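Local atomic coordinates of aldose-aldose oxidoreductase (Caulobacter crescentus, PDB entry 5A04), a protein that probably oxidises one aldose sugar and reduces another, using an NADP(H) cofactor bound to its Rossmann-fold domain. Residues A[10-15]-A[75-80]; A[34-39]-A[58-63]; A[97-102]-A[124-129]. All blocks are in the same frame, centred on the assembly; numbering follows the deposited sequence.

In the fold
The three contacts are alternate joints of one parallel sheet, the Rossmann domain's core, and show how a nucleotide fold assembles from strand pairs. Contact 1 lies in the middle, with contact 2 about 8 Å away and contact 3 about 11 Å away on the other flank, centre to centre. The joints in between tie them together: Val-38 N lies 2.9 Å from Ile-11 O, a probable hydrogen bond between contacts 1 and 2, and Val-79 N and Met-101 O, 2.8 Å apart, link contacts 1 and 3 likewise. Contacts 2 and 3, about 17 Å apart between centres, do not touch. Contacts 1 and 2 both reach NADPH and share its 2'-phosphate, whereas in contact 3 the side chain of Cys-102 stays about 7 Å from the cofactor.

Contact 1: residues A[10-15]-A[75-80]; sequences AILGLG and DIVYVI. With NDP (NADPH dihydro-nicotinamide-adenine-dinucleotide phosphate), chain G.
Ile-11 and Tyr-78 face each other on adjacent parallel strands, and their side chains run alongside one another in the same direction from the sheet. The touch is made by CD1 of Ile-11, 3.8 Å from CB of Tyr-78 and oblique to the phenol ring. Two successive bends bring that methyl there: CG1 lies beside the backbone N (chi1 -57°), and chi2 then turns CD1 toward 75-80. The other branch, CG2, meets CD1 of Ile-80 at 4.0 Å, the two side chains slanting across each other. Ile-80 CD1 also sits above the middle of the Tyr-78 ring, 3.6 Å from its plane, and thus braces one face of the ring. The hydroxyl beyond is hydrogen-bonded to Glu-103 and Gln-296.

On the opposite face of the sheet Leu-12 lies across Val-77, with CD1 of the leucine 4.0 Å from CG1 of the valine, and helix 86-95 covers both. Ala-10 adds only a methyl to this face. Four backbone hydrogen bonds, the two at Ala-10 almost straight and the two at Leu-12 more bent, join these residues to Ile-76, Tyr-78 and Ile-80, while the strand axes diverge by 22°.

Past Leu-12 the chain turns under the cofactor. A side chain on Gly-13 would run into Ile-80 O, and one on Gly-15 would strike the NADPH atom O5B, which lies 3.0 Å from Gly-15 CA. Between them Leu-14 N donates to the phosphate oxygen O3X at 2.8 Å. On the other segment, Ile-80 CG2 rests 3.6 Å from the NADPH atom O4D. A first strand running into a glycine-rich turn, paired with the fourth strand of the order 3-2-1-4-5-6, is characteristic of the Rossmann fold; the two glycines are consistent with its GxGxxA signature.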
loop_
_atom_site.group_PDB
_atom_site.type_symbol
_atom_site.label_atom_id
_atom_site.label_comp_id
_atom_site.label_asym_id
_atom_site.label_seq_id
_atom_site.Cartn_x
_atom_site.Cartn_y
_atom_site.Cartn_z
ATOM N N ALA A 10 -16.802 -35.196 -2.703
ATOM C CA ALA A 10 -17.902 -34.888 -1.812
ATOM C C ALA A 10 -17.762 -33.427 -1.391
ATOM O O ALA A 10 -16.722 -33.033 -0.879
ATOM C CB ALA A 10 -17.895 -35.819 -0.575
ATOM N N ILE A 11 -18.786 -32.618 -1.640
ATOM C CA ILE A 11 -18.773 -31.224 -1.203
ATOM C C ILE A 11 -19.442 -31.139 0.167
ATOM O O ILE A 11 -20.583 -31.583 0.350
ATOM C CB ILE A 11 -19.485 -30.296 -2.217
ATOM C CG1 ILE A 11 -18.841 -30.429 -3.606
ATOM C CG2 ILE A 11 -19.431 -28.841 -1.746
ATOM C CD1 ILE A 11 -17.349 -30.107 -3.652
ATOM N N LEU A 12 -18.714 -30.599 1.144
ATOM C CA LEU A 12 -19.184 -30.586 2.520
ATOM C C LEU A 12 -19.373 -29.143 2.982
ATOM O O LEU A 12 -18.415 -28.372 3.030
ATOM C CB LEU A 12 -18.191 -31.342 3.423
ATOM C CG LEU A 12 -18.617 -31.617 4.871
ATOM C CD1 LEU A 12 -17.828 -32.820 5.416
ATOM C CD2 LEU A 12 -18.378 -30.406 5.755
ATOM N N GLY A 13 -20.614 -28.797 3.322
ATOM C CA GLY A 13 -20.979 -27.439 3.720
ATOM C C GLY A 13 -21.562 -26.688 2.537
ATOM O O GLY A 13 -20.835 -26.021 1.802
ATOM N N LEU A 14 -22.873 -26.803 2.340
ATOM C CA LEU A 14 -23.506 -26.291 1.119
ATOM C C LEU A 14 -23.954 -24.829 1.291
ATOM O O LEU A 14 -25.153 -24.487 1.231
ATOM C CB LEU A 14 -24.674 -27.201 0.714
ATOM C CG LEU A 14 -24.301 -28.684 0.523
ATOM C CD1 LEU A 14 -25.484 -29.520 0.027
ATOM C CD2 LEU A 14 -23.090 -28.861 -0.420
ATOM N N GLY A 15 -22.968 -23.964 1.500
ATOM C CA GLY A 15 -23.205 -22.539 1.627
ATOM C C GLY A 15 -22.935 -21.804 0.332
ATOM O O GLY A 15 -22.954 -22.405 -0.737
ATOM N N ASP A 75 -13.545 -39.915 -3.592
ATOM C CA ASP A 75 -12.101 -39.903 -3.390
ATOM C C ASP A 75 -11.646 -38.733 -2.522
ATOM O O ASP A 75 -10.677 -38.842 -1.776
ATOM C CB ASP A 75 -11.382 -39.842 -4.734
ATOM C CG ASP A 75 -11.700 -41.033 -5.605
ATOM O OD1 ASP A 75 -11.156 -42.126 -5.324
ATOM O OD2 ASP A 75 -12.498 -40.879 -6.552
ATOM N N ILE A 76 -12.355 -37.617 -2.642
ATOM C CA ILE A 76 -11.952 -36.344 -2.039
ATOM C C ILE A 76 -13.125 -35.719 -1.318
ATOM O O ILE A 76 -14.240 -35.731 -1.831
ATOM C CB ILE A 76 -11.446 -35.330 -3.108
ATOM C CG1 ILE A 76 -10.233 -35.883 -3.856
ATOM C CG2 ILE A 76 -11.130 -33.984 -2.462
ATOM C CD1 ILE A 76 -10.015 -35.229 -5.235
ATOM N N VAL A 77 -12.882 -35.170 -0.132
ATOM C CA VAL A 77 -13.867 -34.335 0.542
ATOM C C VAL A 77 -13.389 -32.881 0.496
ATOM O O VAL A 77 -12.241 -32.585 0.856
ATOM C CB VAL A 77 -14.078 -34.759 2.007
ATOM C CG1 VAL A 77 -15.038 -33.802 2.705
ATOM C CG2 VAL A 77 -14.579 -36.208 2.093
ATOM N N TYR A 78 -14.264 -31.987 0.052
ATOM C CA TYR A 78 -13.946 -30.567 -0.025
ATOM C C TYR A 78 -14.716 -29.884 1.097
ATOM O O TYR A 78 -15.941 -29.797 1.063
ATOM C CB TYR A 78 -14.313 -30.019 -1.416
ATOM C CG TYR A 78 -13.823 -28.624 -1.775
ATOM C CD1 TYR A 78 -13.289 -27.765 -0.816
ATOM C CD2 TYR A 78 -13.910 -28.166 -3.092
ATOM C CE1 TYR A 78 -12.866 -26.488 -1.158
ATOM C CE2 TYR A 78 -13.489 -26.892 -3.447
ATOM C CZ TYR A 78 -12.966 -26.059 -2.477
ATOM O OH TYR A 78 -12.545 -24.798 -2.827
ATOM N N VAL A 79 -13.982 -29.443 2.114
ATOM C CA VAL A 79 -14.566 -28.805 3.283
ATOM C C VAL A 79 -14.731 -27.298 3.081
ATOM O O VAL A 79 -13.740 -26.573 2.940
ATOM C CB VAL A 79 -13.692 -29.062 4.523
ATOM C CG1 VAL A 79 -14.278 -28.342 5.740
ATOM C CG2 VAL A 79 -13.566 -30.573 4.774
ATOM N N ILE A 80 -15.987 -26.842 3.066
ATOM C CA ILE A 80 -16.318 -25.454 2.750
ATOM C C ILE A 80 -17.261 -24.910 3.833
ATOM O O ILE A 80 -18.346 -24.375 3.567
ATOM C CB ILE A 80 -16.946 -25.333 1.322
ATOM C CG1 ILE A 80 -16.174 -26.221 0.333
ATOM C CG2 ILE A 80 -16.935 -23.883 0.847
ATOM C CD1 ILE A 80 -16.587 -26.070 -1.164
HETATM P PA NDP G . -21.612 -19.679 4.077
HETATM O O1A NDP G . -22.052 -19.186 5.411
HETATM O O2A NDP G . -22.215 -19.068 2.842
HETATM O O5B NDP G . -21.807 -21.309 3.975
HETATM C C5B NDP G . -21.261 -21.906 5.117
HETATM C C4B NDP G . -21.897 -23.303 5.177
HETATM O O4B NDP G . -21.209 -24.135 6.113
HETATM C C3B NDP G . -23.361 -23.189 5.661
HETATM O O3B NDP G . -24.230 -22.943 4.601
HETATM C C2B NDP G . -23.608 -24.622 6.151
HETATM O O2B NDP G . -23.851 -25.452 5.173
HETATM C C1B NDP G . -22.163 -25.006 6.688
HETATM N N9A NDP G . -22.076 -24.945 8.149
HETATM C C8A NDP G . -21.772 -25.993 9.012
HETATM N N7A NDP G . -21.794 -25.630 10.310
HETATM C C5A NDP G . -22.132 -24.274 10.286
HETATM C C6A NDP G . -22.308 -23.326 11.312
HETATM N N6A NDP G . -22.143 -23.692 12.629
HETATM N N1A NDP G . -22.644 -22.029 11.037
HETATM C C2A NDP G . -22.790 -21.738 9.691
HETATM N N3A NDP G . -22.650 -22.522 8.616
HETATM C C4A NDP G . -22.317 -23.820 8.943
HETATM O O3 NDP G . -19.984 -19.362 4.150
HETATM P PN NDP G . -19.192 -19.291 2.729
HETATM O O1N NDP G . -19.485 -20.427 1.837
HETATM O O2N NDP G . -18.957 -17.873 2.258
HETATM O O5D NDP G . -17.575 -19.633 3.328
HETATM C C5D NDP G . -17.421 -20.950 3.781
HETATM C C4D NDP G . -15.901 -21.271 3.729
HETATM O O4D NDP G . -15.422 -21.012 2.374
HETATM C C3D NDP G . -15.070 -20.314 4.663
HETATM O O3D NDP G . -13.940 -21.023 5.204
HETATM C C2D NDP G . -14.570 -19.236 3.712
HETATM O O2D NDP G . -13.318 -18.705 4.111
HETATM C C1D NDP G . -14.361 -20.084 2.408
HETATM N N1N NDP G . -14.518 -19.239 1.222
HETATM C C2N NDP G . -13.533 -19.221 0.249
HETATM C C3N NDP G . -13.708 -18.448 -0.863
HETATM C C7N NDP G . -12.668 -18.422 -1.891
HETATM O O7N NDP G . -12.695 -17.615 -2.838
HETATM N N7N NDP G . -11.620 -19.335 -1.815
HETATM C C4N NDP G . -14.923 -17.613 -1.076
HETATM C C5N NDP G . -15.888 -17.669 0.032
HETATM C C6N NDP G . -15.681 -18.445 1.094
HETATM P P2B NDP G . -25.065 -26.650 5.416
HETATM O O1X NDP G . -24.578 -27.278 6.703
HETATM O O2X NDP G . -26.266 -25.760 5.517
HETATM O O3X NDP G . -24.939 -27.500 4.154
#

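Contact 2: residues A[34-39]-A[58-63]; sequences LAALVS and HRYSYE. With NDP (NADPH dihydro-nicotinamide-adenine-dinucleotide phosphate), chain G.
Leu-37 and Ser-39 pair in parallel with 58-63 through three backbone hydrogen bonds: Leu-37 N gives to His-58 O, Tyr-60 N to Leu-37 O, and Ser-39 N to Tyr-60 O, while the touching parts run 28° apart.

Where the pairing begins, the His-58 imidazole turns an edge to the opposite backbone, its CD2 standing 3.2 Å from Ala-35 O, and NE2 is bound to Asp-73. The methyl of Ala-36 presses on the carbonyl of His-58, with CB only 3.2 Å from that O. Tyr-60 likewise offers a ring edge: Leu-37 O lies in the ring plane, and Ala-36 CB comes up near that plane beside CE1. Val-38 divides its two branches between two tyrosines. CG2 meets CB of Tyr-60 at 4.1 Å, while CG1 reaches CD1 of Tyr-62 at 3.9 Å.

The far end serves the cofactor. The Tyr-62 ring lies with one face over the backbone of Ser-39, whose carbonyl carbon C is 3.9 Å above its plane. With the ring lying so, its hydroxyl reaches the adenosine 2'-phosphate, where OH donates to O1X in a weak bond. Ser-39 carries OG anti to its own N (chi1 -178°), which brings it to the same phosphate; the 2.4 Å between OG and O3X is improbably short and its exact value doubtful. Thr-41 N is also bonded to Ser-39 OG, which would help fix that hydroxyl. This phosphate sets NADP(H) apart from NAD(H), so these contacts are consistent with a preference for the former.

The pair belongs to a beta-alpha-beta unit whose connecting helix, 42-52, packs on Leu-37 and Ser-39. Strand 59-60 is the outermost strand of the sheet within the chain, whereas strand 32-38 is bonded along its other side to strand 7-12, with Ala-36 and Val-38 packing on Ala-10 and Leu-12.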
loop_
_atom_site.group_PDB
_atom_site.type_symbol
_atom_site.label_atom_id
_atom_site.label_comp_id
_atom_site.label_asym_id
_atom_site.label_seq_id
_atom_site.Cartn_x
_atom_site.Cartn_y
_atom_site.Cartn_z
ATOM N N LEU A 34 -18.421 -34.348 -9.468
ATOM C CA LEU A 34 -19.197 -34.229 -8.251
ATOM C C LEU A 34 -19.852 -35.580 -7.939
ATOM O O LEU A 34 -20.625 -36.095 -8.745
ATOM C CB LEU A 34 -20.239 -33.122 -8.418
ATOM C CG LEU A 34 -21.148 -32.902 -7.215
ATOM C CD1 LEU A 34 -20.298 -32.541 -6.003
ATOM C CD2 LEU A 34 -22.167 -31.814 -7.527
ATOM N N ALA A 35 -19.539 -36.153 -6.779
ATOM C CA ALA A 35 -19.981 -37.513 -6.461
ATOM C C ALA A 35 -20.910 -37.584 -5.253
ATOM O O ALA A 35 -21.725 -38.504 -5.141
ATOM C CB ALA A 35 -18.768 -38.416 -6.238
ATOM N N ALA A 36 -20.792 -36.626 -4.339
ATOM C CA ALA A 36 -21.574 -36.692 -3.104
ATOM C C ALA A 36 -21.758 -35.317 -2.474
ATOM O O ALA A 36 -21.015 -34.376 -2.770
ATOM C CB ALA A 36 -20.913 -37.652 -2.107
ATOM N N LEU A 37 -22.764 -35.216 -1.604
ATOM C CA LEU A 37 -23.071 -33.991 -0.887
ATOM C C LEU A 37 -23.131 -34.264 0.612
ATOM O O LEU A 37 -23.678 -35.287 1.045
ATOM C CB LEU A 37 -24.408 -33.406 -1.353
ATOM C CG LEU A 37 -24.468 -33.062 -2.843
ATOM C CD1 LEU A 37 -25.912 -32.770 -3.220
ATOM C CD2 LEU A 37 -23.578 -31.880 -3.153
ATOM N N VAL A 38 -22.563 -33.352 1.395
ATOM C CA VAL A 38 -22.617 -33.447 2.853
ATOM C C VAL A 38 -23.115 -32.127 3.414
ATOM O O VAL A 38 -22.524 -31.082 3.154
ATOM C CB VAL A 38 -21.243 -33.777 3.453
ATOM C CG1 VAL A 38 -21.386 -34.074 4.949
ATOM C CG2 VAL A 38 -20.614 -34.945 2.734
ATOM N N SER A 39 -24.214 -32.171 4.168
ATOM C CA SER A 39 -24.894 -30.958 4.608
ATOM C C SER A 39 -25.599 -31.141 5.940
ATOM O O SER A 39 -26.118 -32.216 6.223
ATOM C CB SER A 39 -25.932 -30.509 3.565
ATOM O OG SER A 39 -26.566 -29.302 3.983
ATOM N N HIS A 58 -25.763 -41.106 -1.842
ATOM C CA HIS A 58 -24.554 -40.279 -1.859
ATOM C C HIS A 58 -24.799 -38.925 -1.204
ATOM O O HIS A 58 -24.058 -37.961 -1.440
ATOM C CB HIS A 58 -24.052 -40.093 -3.299
ATOM C CG HIS A 58 -23.509 -41.343 -3.921
ATOM N ND1 HIS A 58 -24.196 -42.541 -3.913
ATOM C CD2 HIS A 58 -22.346 -41.581 -4.575
ATOM C CE1 HIS A 58 -23.476 -43.461 -4.531
ATOM N NE2 HIS A 58 -22.354 -42.904 -4.949
ATOM N N ARG A 59 -25.845 -38.854 -0.390
ATOM C CA ARG A 59 -26.172 -37.648 0.369
ATOM C C ARG A 59 -25.985 -37.940 1.853
ATOM O O ARG A 59 -26.531 -38.917 2.363
ATOM C CB ARG A 59 -27.610 -37.198 0.096
ATOM C CG ARG A 59 -27.887 -36.913 -1.376
ATOM C CD ARG A 59 -29.354 -36.584 -1.603
ATOM N NE ARG A 59 -29.727 -36.738 -3.007
ATOM C CZ ARG A 59 -30.956 -36.529 -3.479
ATOM N NH1 ARG A 59 -31.925 -36.146 -2.658
ATOM N NH2 ARG A 59 -31.213 -36.689 -4.775
ATOM N N TYR A 60 -25.224 -37.092 2.540
ATOM C CA TYR A 60 -24.896 -37.318 3.948
ATOM C C TYR A 60 -25.244 -36.103 4.796
ATOM O O TYR A 60 -25.103 -34.972 4.348
ATOM C CB TYR A 60 -23.409 -37.632 4.111
ATOM C CG TYR A 60 -22.950 -38.849 3.355
ATOM C CD1 TYR A 60 -22.625 -38.766 2.009
ATOM C CD2 TYR A 60 -22.834 -40.085 3.987
ATOM C CE1 TYR A 60 -22.210 -39.876 1.302
ATOM C CE2 TYR A 60 -22.410 -41.208 3.288
ATOM C CZ TYR A 60 -22.101 -41.094 1.942
ATOM O OH TYR A 60 -21.671 -42.191 1.229
ATOM N N SER A 61 -25.707 -36.345 6.020
ATOM C CA SER A 61 -25.780 -35.290 7.022
ATOM C C SER A 61 -24.432 -35.217 7.742
ATOM O O SER A 61 -23.570 -36.057 7.523
ATOM C CB SER A 61 -26.901 -35.558 8.019
ATOM O OG SER A 61 -26.557 -36.669 8.834
ATOM N N TYR A 62 -24.244 -34.230 8.609
ATOM C CA TYR A 62 -23.026 -34.228 9.420
ATOM C C TYR A 62 -23.044 -35.402 10.408
ATOM O O TYR A 62 -21.991 -35.870 10.840
ATOM C CB TYR A 62 -22.857 -32.904 10.169
ATOM C CG TYR A 62 -22.697 -31.701 9.263
ATOM C CD1 TYR A 62 -22.033 -31.802 8.053
ATOM C CD2 TYR A 62 -23.236 -30.474 9.619
ATOM C CE1 TYR A 62 -21.895 -30.708 7.222
ATOM C CE2 TYR A 62 -23.105 -29.367 8.792
ATOM C CZ TYR A 62 -22.438 -29.499 7.593
ATOM O OH TYR A 62 -22.305 -28.402 6.771
ATOM N N GLU A 63 -24.233 -35.891 10.752
ATOM C CA GLU A 63 -24.345 -37.031 11.660
ATOM C C GLU A 63 -23.953 -38.343 10.984
ATOM O O GLU A 63 -23.430 -39.249 11.633
ATOM C CB GLU A 63 -25.768 -37.133 12.212
ATOM C CG GLU A 63 -26.188 -35.926 13.035
ATOM C CD GLU A 63 -27.622 -36.017 13.509
ATOM O OE1 GLU A 63 -28.437 -36.663 12.816
ATOM O OE2 GLU A 63 -27.932 -35.442 14.573
HETATM P PA NDP G . -21.612 -19.679 4.077
HETATM O O1A NDP G . -22.052 -19.186 5.411
HETATM O O2A NDP G . -22.215 -19.068 2.842
HETATM O O5B NDP G . -21.807 -21.309 3.975
HETATM C C5B NDP G . -21.261 -21.906 5.117
HETATM C C4B NDP G . -21.897 -23.303 5.177
HETATM O O4B NDP G . -21.209 -24.135 6.113
HETATM C C3B NDP G . -23.361 -23.189 5.661
HETATM O O3B NDP G . -24.230 -22.943 4.601
HETATM C C2B NDP G . -23.608 -24.622 6.151
HETATM O O2B NDP G . -23.851 -25.452 5.173
HETATM C C1B NDP G . -22.163 -25.006 6.688
HETATM N N9A NDP G . -22.076 -24.945 8.149
HETATM C C8A NDP G . -21.772 -25.993 9.012
HETATM N N7A NDP G . -21.794 -25.630 10.310
HETATM C C5A NDP G . -22.132 -24.274 10.286
HETATM C C6A NDP G . -22.308 -23.326 11.312
HETATM N N6A NDP G . -22.143 -23.692 12.629
HETATM N N1A NDP G . -22.644 -22.029 11.037
HETATM C C2A NDP G . -22.790 -21.738 9.691
HETATM N N3A NDP G . -22.650 -22.522 8.616
HETATM C C4A NDP G . -22.317 -23.820 8.943
HETATM O O3 NDP G . -19.984 -19.362 4.150
HETATM P PN NDP G . -19.192 -19.291 2.729
HETATM O O1N NDP G . -19.485 -20.427 1.837
HETATM O O2N NDP G . -18.957 -17.873 2.258
HETATM O O5D NDP G . -17.575 -19.633 3.328
HETATM C C5D NDP G . -17.421 -20.950 3.781
HETATM C C4D NDP G . -15.901 -21.271 3.729
HETATM O O4D NDP G . -15.422 -21.012 2.374
HETATM C C3D NDP G . -15.070 -20.314 4.663
HETATM O O3D NDP G . -13.940 -21.023 5.204
HETATM C C2D NDP G . -14.570 -19.236 3.712
HETATM O O2D NDP G . -13.318 -18.705 4.111
HETATM C C1D NDP G . -14.361 -20.084 2.408
HETATM N N1N NDP G . -14.518 -19.239 1.222
HETATM C C2N NDP G . -13.533 -19.221 0.249
HETATM C C3N NDP G . -13.708 -18.448 -0.863
HETATM C C7N NDP G . -12.668 -18.422 -1.891
HETATM O O7N NDP G . -12.695 -17.615 -2.838
HETATM N N7N NDP G . -11.620 -19.335 -1.815
HETATM C C4N NDP G . -14.923 -17.613 -1.076
HETATM C C5N NDP G . -15.888 -17.669 0.032
HETATM C C6N NDP G . -15.681 -18.445 1.094
HETATM P P2B NDP G . -25.065 -26.650 5.416
HETATM O O1X NDP G . -24.578 -27.278 6.703
HETATM O O2X NDP G . -26.266 -25.760 5.517
HETATM O O3X NDP G . -24.939 -27.500 4.154
#

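Contact 3: residues A[97-102]-A[124-129]; sequences GKHVMC and GRKLMI
Arg-125 and His-99 meet through a CH-pi contact, CD of the arginine lying over the imidazole face 3.6 Å from the ring centroid and 14° off its normal. The bend of Arg-125 at chi2 (-61°) folds its chain across the ring.

Among the polar contacts, NE of Arg-125 donates to Gly-97 O at 2.8 Å. The oxygen lies in the guanidinium plane, but the donor stands well above the plane of the carbonyl. A water bridges NH2 to the same oxygen, and NH1 binds Gly-124 O, so all three guanidinium nitrogens are engaged. With an alanine here the donors to Gly-97 O and Gly-124 O are gone, and the His-99 ring, its face uncovered, would probably be freer to turn. The imidazole is gripped at its edge too: Lys-126 N donates to ND1 at 2.8 Å, almost straight at 176°. ND1 is thus an acceptor, and the ring proton would probably sit on NE2.

Regular backbone bonds follow, linking Val-100 N to Lys-126 O, Met-128 N to Val-100 O, and Cys-102 N to Met-128 O.

Apolar pairs line both faces. Met-101 and Met-128 lie side by side, SD of the first 3.8 Å from CG of the second, and both pack on Leu-300 of helix 292-306. On the other face Val-100 CG1 touches Leu-127 CD1 at 3.8 Å, and Cys-102 CB touches Ile-129 CD1 at 4.0 Å.

Helix 110-123, closed by a Schellman motif at Gly-124, connects the two strands into a beta-alpha-beta unit, the repeating element of a Rossmann fold, here forming the edge of the sheet within the chain, at 127-129.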
loop_
_atom_site.group_PDB
_atom_site.type_symbol
_atom_site.label_atom_id
_atom_site.label_comp_id
_atom_site.label_asym_id
_atom_site.label_seq_id
_atom_site.Cartn_x
_atom_site.Cartn_y
_atom_site.Cartn_z
ATOM N N GLY A 97 -10.747 -42.189 5.139
ATOM C CA GLY A 97 -9.890 -42.616 4.047
ATOM C C GLY A 97 -9.954 -41.735 2.810
ATOM O O GLY A 97 -9.634 -42.185 1.698
ATOM N N LYS A 98 -10.361 -40.481 2.997
ATOM C CA LYS A 98 -10.486 -39.556 1.861
ATOM C C LYS A 98 -9.371 -38.508 1.824
ATOM O O LYS A 98 -8.891 -38.047 2.868
ATOM C CB LYS A 98 -11.840 -38.841 1.892
ATOM C CG LYS A 98 -13.058 -39.765 2.100
ATOM C CD LYS A 98 -13.100 -40.898 1.076
ATOM C CE LYS A 98 -14.399 -41.676 1.198
ATOM N NZ LYS A 98 -14.409 -42.869 0.291
ATOM N N HIS A 99 -8.963 -38.142 0.608
ATOM C CA HIS A 99 -8.118 -36.976 0.399
ATOM C C HIS A 99 -8.948 -35.749 0.718
ATOM O O HIS A 99 -10.168 -35.814 0.699
ATOM C CB HIS A 99 -7.613 -36.926 -1.038
ATOM C CG HIS A 99 -6.874 -38.161 -1.453
ATOM N ND1 HIS A 99 -5.528 -38.332 -1.217
ATOM C CD2 HIS A 99 -7.290 -39.274 -2.100
ATOM C CE1 HIS A 99 -5.142 -39.498 -1.708
ATOM N NE2 HIS A 99 -6.193 -40.091 -2.249
ATOM N N VAL A 100 -8.302 -34.623 1.013
ATOM C CA VAL A 100 -9.051 -33.453 1.466
ATOM C C VAL A 100 -8.627 -32.182 0.741
ATOM O O VAL A 100 -7.446 -31.890 0.645
ATOM C CB VAL A 100 -8.866 -33.227 2.980
ATOM C CG1 VAL A 100 -9.563 -31.931 3.413
ATOM C CG2 VAL A 100 -9.423 -34.409 3.753
ATOM N N MET A 101 -9.614 -31.462 0.219
ATOM C CA MET A 101 -9.471 -30.067 -0.166
ATOM C C MET A 101 -10.119 -29.256 0.948
ATOM O O MET A 101 -11.272 -29.486 1.299
ATOM C CB MET A 101 -10.153 -29.785 -1.514
ATOM C CG MET A 101 -10.013 -28.354 -1.983
ATOM S SD MET A 101 -8.496 -28.084 -2.913
ATOM C CE MET A 101 -8.944 -28.861 -4.474
ATOM N N CYS A 102 -9.374 -28.324 1.526
ATOM C CA CYS A 102 -9.909 -27.513 2.617
ATOM C C CYS A 102 -9.844 -26.032 2.250
ATOM O O CYS A 102 -8.817 -25.554 1.778
ATOM C CB CYS A 102 -9.124 -27.766 3.909
ATOM S SG CYS A 102 -9.848 -26.908 5.329
ATOM N N GLY A 124 -2.458 -41.440 5.103
ATOM C CA GLY A 124 -1.821 -41.625 3.811
ATOM C C GLY A 124 -2.655 -40.977 2.714
ATOM O O GLY A 124 -2.813 -41.535 1.622
ATOM N N ARG A 125 -3.209 -39.809 3.015
ATOM C CA ARG A 125 -4.050 -39.093 2.057
ATOM C C ARG A 125 -3.527 -37.675 1.852
ATOM O O ARG A 125 -2.852 -37.115 2.716
ATOM C CB ARG A 125 -5.507 -39.066 2.529
ATOM C CG ARG A 125 -6.179 -40.453 2.573
ATOM C CD ARG A 125 -6.206 -41.097 1.186
ATOM N NE ARG A 125 -6.860 -42.406 1.195
ATOM C CZ ARG A 125 -6.217 -43.568 1.242
ATOM N NH1 ARG A 125 -4.892 -43.597 1.276
ATOM N NH2 ARG A 125 -6.900 -44.706 1.251
ATOM N N LYS A 126 -3.836 -37.095 0.701
ATOM C CA LYS A 126 -3.330 -35.770 0.380
ATOM C C LYS A 126 -4.226 -34.673 0.937
ATOM O O LYS A 126 -5.433 -34.870 1.134
ATOM C CB LYS A 126 -3.177 -35.627 -1.134
ATOM C CG LYS A 126 -2.082 -36.530 -1.672
ATOM C CD LYS A 126 -1.877 -36.361 -3.166
ATOM C CE LYS A 126 -0.934 -37.440 -3.692
ATOM N NZ LYS A 126 0.377 -37.399 -2.989
ATOM N N LEU A 127 -3.616 -33.523 1.193
ATOM C CA LEU A 127 -4.304 -32.360 1.747
ATOM C C LEU A 127 -3.928 -31.132 0.938
ATOM O O LEU A 127 -2.744 -30.846 0.750
ATOM C CB LEU A 127 -3.926 -32.162 3.221
ATOM C CG LEU A 127 -4.426 -30.918 3.961
ATOM C CD1 LEU A 127 -5.963 -30.816 3.950
ATOM C CD2 LEU A 127 -3.877 -30.942 5.410
ATOM N N MET A 128 -4.931 -30.420 0.440
ATOM C CA MET A 128 -4.697 -29.221 -0.343
ATOM C C MET A 128 -5.586 -28.104 0.181
ATOM O O MET A 128 -6.731 -28.352 0.561
ATOM C CB MET A 128 -4.983 -29.484 -1.827
ATOM C CG MET A 128 -4.751 -28.273 -2.702
ATOM S SD MET A 128 -5.093 -28.691 -4.430
ATOM C CE MET A 128 -5.291 -27.056 -5.137
ATOM N N ILE A 129 -5.050 -26.886 0.229
ATOM C CA ILE A 129 -5.813 -25.721 0.659
ATOM C C ILE A 129 -6.283 -24.933 -0.573
ATOM O O ILE A 129 -5.566 -24.837 -1.570
ATOM C CB ILE A 129 -4.972 -24.814 1.586
ATOM C CG1 ILE A 129 -4.340 -25.658 2.702
ATOM C CG2 ILE A 129 -5.805 -23.645 2.138
ATOM C CD1 ILE A 129 -5.339 -26.429 3.568
HETATM O O HOH W 1 -9.801 -45.211 1.003
#